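Local coordinates for ApeI dehydratase-like domain-containing protein (Pectobacterium atrosepticum, PDB 3ESI) that is of unknown function but probably works as a hotdog-fold dehydratase on 3-hydroxyacyl thioesters, like its ApeI relatives, at residues L30-G35 with L49-H54. Numbering follows the deposited sequence.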
ATOM      1  N   LEU A  30      -8.747  -7.264  13.237  1.00 32.80           N
ATOM      2  CA  LEU A  30      -8.278  -8.038  12.092  1.00 31.46           C
ATOM      3  C   LEU A  30      -6.852  -7.636  11.725  1.00 31.44           C
ATOM      4  O   LEU A  30      -6.490  -6.459  11.787  1.00 30.25           O
ATOM      5  CB  LEU A  30      -9.198  -7.811  10.892  1.00 29.55           C
ATOM      6  CG  LEU A  30     -10.666  -8.147  11.146  1.00 31.81           C
ATOM      7  CD1 LEU A  30     -11.501  -7.609  10.003  1.00 33.50           C
ATOM      8  CD2 LEU A  30     -10.852  -9.646  11.326  1.00 28.78           C
ATOM      9  N   PHE A  31      -6.047  -8.613  11.331  1.00 34.12           N
ATOM     10  CA  PHE A  31      -4.657  -8.348  10.962  1.00 35.75           C
ATOM     11  C   PHE A  31      -4.554  -7.273   9.883  1.00 35.45           C
ATOM     12  O   PHE A  31      -3.522  -6.606   9.745  1.00 34.76           O
ATOM     13  CB  PHE A  31      -3.972  -9.641  10.494  1.00 36.23           C
ATOM     14  CG  PHE A  31      -3.753 -10.639  11.594  1.00 39.12           C
ATOM     15  CD1 PHE A  31      -3.208 -10.238  12.812  1.00 41.06           C
ATOM     16  CD2 PHE A  31      -4.079 -11.975  11.414  1.00 40.92           C
ATOM     17  CE1 PHE A  31      -2.988 -11.159  13.848  1.00 41.09           C
ATOM     18  CE2 PHE A  31      -3.865 -12.904  12.439  1.00 43.25           C
ATOM     19  CZ  PHE A  31      -3.317 -12.491  13.662  1.00 43.22           C
ATOM     20  N   TRP A  32      -5.636  -7.110   9.128  1.00 34.69           N
ATOM     21  CA  TRP A  32      -5.701  -6.115   8.063  1.00 35.14           C
ATOM     22  C   TRP A  32      -5.495  -4.703   8.602  1.00 36.35           C
ATOM     23  O   TRP A  32      -5.123  -3.794   7.859  1.00 38.11           O
ATOM     24  CB  TRP A  32      -7.072  -6.163   7.374  1.00 33.24           C
ATOM     25  CG  TRP A  32      -7.437  -7.511   6.816  1.00 33.07           C
ATOM     26  CD1 TRP A  32      -8.338  -8.401   7.332  1.00 30.15           C
ATOM     27  CD2 TRP A  32      -6.906  -8.118   5.633  1.00 30.65           C
ATOM     28  NE1 TRP A  32      -8.399  -9.523   6.539  1.00 30.68           N
ATOM     29  CE2 TRP A  32      -7.529  -9.376   5.492  1.00 30.87           C
ATOM     30  CE3 TRP A  32      -5.965  -7.718   4.675  1.00 31.08           C
ATOM     31  CZ2 TRP A  32      -7.240 -10.239   4.432  1.00 29.97           C
ATOM     32  CZ3 TRP A  32      -5.683  -8.572   3.623  1.00 29.56           C
ATOM     33  CH2 TRP A  32      -6.318  -9.820   3.513  1.00 30.24           C
ATOM     34  N   PHE A  33      -5.739  -4.518   9.893  1.00 36.13           N
ATOM     35  CA  PHE A  33      -5.626  -3.204  10.490  1.00 37.56           C
ATOM     36  C   PHE A  33      -4.493  -3.033  11.488  1.00 38.53           C
ATOM     37  O   PHE A  33      -4.364  -1.972  12.101  1.00 40.19           O
ATOM     38  CB  PHE A  33      -6.938  -2.846  11.178  1.00 37.69           C
ATOM     39  CG  PHE A  33      -8.149  -3.010  10.307  1.00 38.78           C
ATOM     40  CD1 PHE A  33      -8.234  -2.364   9.083  1.00 36.70           C
ATOM     41  CD2 PHE A  33      -9.223  -3.793  10.730  1.00 38.77           C
ATOM     42  CE1 PHE A  33      -9.370  -2.492   8.287  1.00 38.13           C
ATOM     43  CE2 PHE A  33     -10.365  -3.928   9.943  1.00 39.22           C
ATOM     44  CZ  PHE A  33     -10.439  -3.275   8.716  1.00 38.83           C
ATOM     45  N   ASN A  34      -3.668  -4.053  11.656  1.00 38.51           N
ATOM     46  CA  ASN A  34      -2.581  -3.965  12.620  1.00 39.81           C
ATOM     47  C   ASN A  34      -1.604  -2.794  12.423  1.00 39.77           C
ATOM     48  O   ASN A  34      -0.992  -2.634  11.365  1.00 40.10           O
ATOM     49  CB  ASN A  34      -1.809  -5.282  12.655  1.00 40.43           C
ATOM     50  CG  ASN A  34      -0.952  -5.406  13.888  1.00 42.90           C
ATOM     51  OD1 ASN A  34       0.087  -4.742  14.018  1.00 44.99           O
ATOM     52  ND2 ASN A  34      -1.390  -6.241  14.816  1.00 42.16           N
ATOM     53  N   GLY A  35      -1.457  -1.990  13.472  1.00 39.43           N
ATOM     54  CA  GLY A  35      -0.568  -0.845  13.437  1.00 38.80           C
ATOM     55  C   GLY A  35       0.818  -1.116  12.878  1.00 39.79           C
ATOM     56  O   GLY A  35       1.451  -0.202  12.329  1.00 38.77           O
ATOM     57  N   LEU A  49     -12.068  -9.199  -1.909  1.00 32.36           N
ATOM     58  CA  LEU A  49     -12.241 -10.266  -2.885  1.00 33.71           C
ATOM     59  C   LEU A  49     -12.283 -11.618  -2.176  1.00 33.58           C
ATOM     60  O   LEU A  49     -13.148 -12.448  -2.442  1.00 35.85           O
ATOM     61  CB  LEU A  49     -11.097 -10.254  -3.904  1.00 35.19           C
ATOM     62  CG  LEU A  49     -11.095 -11.446  -4.875  1.00 37.69           C
ATOM     63  CD1 LEU A  49     -12.406 -11.459  -5.632  1.00 37.98           C
ATOM     64  CD2 LEU A  49      -9.916 -11.372  -5.842  1.00 37.32           C
ATOM     65  N   ASP A  50     -11.341 -11.826  -1.269  1.00 32.11           N
ATOM     66  CA  ASP A  50     -11.252 -13.063  -0.516  1.00 32.26           C
ATOM     67  C   ASP A  50     -12.565 -13.398   0.163  1.00 33.18           C
ATOM     68  O   ASP A  50     -13.061 -14.513   0.021  1.00 34.28           O
ATOM     69  CB  ASP A  50     -10.131 -12.967   0.526  1.00 34.59           C
ATOM     70  CG  ASP A  50     -10.026 -14.211   1.385  1.00 34.74           C
ATOM     71  OD1 ASP A  50      -9.983 -15.319   0.830  1.00 35.69           O
ATOM     72  OD2 ASP A  50      -9.980 -14.090   2.619  1.00 41.42           O
ATOM     73  N   TRP A  51     -13.122 -12.447   0.912  1.00 32.74           N
ATOM     74  CA  TRP A  51     -14.393 -12.668   1.587  1.00 32.01           C
ATOM     75  C   TRP A  51     -15.472 -13.007   0.562  1.00 33.17           C
ATOM     76  O   TRP A  51     -16.292 -13.905   0.786  1.00 34.41           O
ATOM     77  CB  TRP A  51     -14.820 -11.428   2.379  1.00 31.05           C
ATOM     78  CG  TRP A  51     -13.902 -11.079   3.491  1.00 30.45           C
ATOM     79  CD1 TRP A  51     -12.791 -11.757   3.872  1.00 29.84           C
ATOM     80  CD2 TRP A  51     -14.025  -9.968   4.386  1.00 31.13           C
ATOM     81  NE1 TRP A  51     -12.209 -11.143   4.952  1.00 31.83           N
ATOM     82  CE2 TRP A  51     -12.946 -10.040   5.290  1.00 30.90           C
ATOM     83  CE3 TRP A  51     -14.946  -8.916   4.513  1.00 32.03           C
ATOM     84  CZ2 TRP A  51     -12.756  -9.104   6.312  1.00 32.96           C
ATOM     85  CZ3 TRP A  51     -14.762  -7.988   5.525  1.00 33.56           C
ATOM     86  CH2 TRP A  51     -13.671  -8.089   6.416  1.00 33.85           C
ATOM     87  N   VAL A  52     -15.480 -12.294  -0.561  1.00 34.13           N
ATOM     88  CA  VAL A  52     -16.470 -12.567  -1.605  1.00 35.87           C
ATOM     89  C   VAL A  52     -16.345 -14.022  -2.064  1.00 36.91           C
ATOM     90  O   VAL A  52     -17.332 -14.746  -2.152  1.00 35.72           O
ATOM     91  CB  VAL A  52     -16.293 -11.620  -2.824  1.00 35.92           C
ATOM     92  CG1 VAL A  52     -17.115 -12.113  -3.988  1.00 35.80           C
ATOM     93  CG2 VAL A  52     -16.743 -10.204  -2.460  1.00 33.91           C
ATOM     94  N   MET A  53     -15.115 -14.456  -2.313  1.00 38.64           N
ATOM     95  CA  MET A  53     -14.871 -15.813  -2.769  1.00 39.70           C
ATOM     96  C   MET A  53     -15.212 -16.898  -1.743  1.00 41.00           C
ATOM     97  O   MET A  53     -15.730 -17.949  -2.105  1.00 43.19           O
ATOM     98  CB  MET A  53     -13.415 -15.954  -3.236  1.00 36.14           C
ATOM     99  CG  MET A  53     -13.138 -15.342  -4.627  1.00 35.60           C
ATOM    100  SD  MET A  53     -14.191 -15.962  -6.002  1.00 26.82           S
ATOM    101  CE  MET A  53     -15.091 -14.639  -6.240  1.00 24.28           C
ATOM    102  N   HIS A  54     -14.935 -16.658  -0.469  1.00 41.68           N
ATOM    103  CA  HIS A  54     -15.244 -17.654   0.557  1.00 43.31           C
ATOM    104  C   HIS A  54     -16.759 -17.902   0.671  1.00 45.08           C
ATOM    105  O   HIS A  54     -17.211 -19.048   0.699  1.00 46.30           O
ATOM    106  CB  HIS A  54     -14.656 -17.199   1.897  1.00 43.85           C
ATOM    107  CG  HIS A  54     -15.051 -18.048   3.064  1.00 45.80           C
ATOM    108  ND1 HIS A  54     -16.152 -17.773   3.845  1.00 45.87           N
ATOM    109  CD2 HIS A  54     -14.476 -19.151   3.598  1.00 46.81           C
ATOM    110  CE1 HIS A  54     -16.239 -18.668   4.812  1.00 46.43           C
ATOM    111  NE2 HIS A  54     -15.233 -19.516   4.684  1.00 48.74           N
TER
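Leu30 and Trp32 reach Trp51 across a wide backbone gap: the closest CA atoms, those of Trp32 and Asp50, are still 12.4 Å apart. On one side the chain makes a short 3-10 turn at 31-33, tied by Phe33 N to Leu30 O at 2.8 Å; on the other, 49-54 is regular helix in the middle of 45-59. Everything that touches is therefore side chain, and Trp51 does the spanning. Its CG sits anti to the carbonyl carbon (chi1 -64°), and the indole extends toward the turn until CZ2, on the six-membered ring, meets both partners. Leu30 approaches from the opposite direction and puts its CD1 methyl at the indole edge, near the ring plane, 4.2 Å from Trp51 CZ2. Trp32 comes to the same carbon obliquely, with NE1 4.4 Å from Trp51 CZ2. The two indoles share an acceptor: NE1 of Trp32 and NE1 of Trp51 both donate to the backbone O of Met1, which helps set their relation. The two nitrogens lie 4.4 Å apart, NE1 of Trp32 to NE1 of Trp51, and one carbonyl satisfies both of these buried indole N-H groups. Within the turn, the CB of Trp32 lies 4.3 Å above the plane of the Phe33 ring, over its centre. Trp51 also packs on Tyr101 of strand 96-105, while Phe31 turns to the second subunit and meets Phe66 there edge-to-face. The contact joins the long loop between strand 17-25 and helix 45-59 to that helix, with the N-terminal Met1 bridging the two indoles, within a hotdog fold whose central helix is wrapped by an antiparallel sheet.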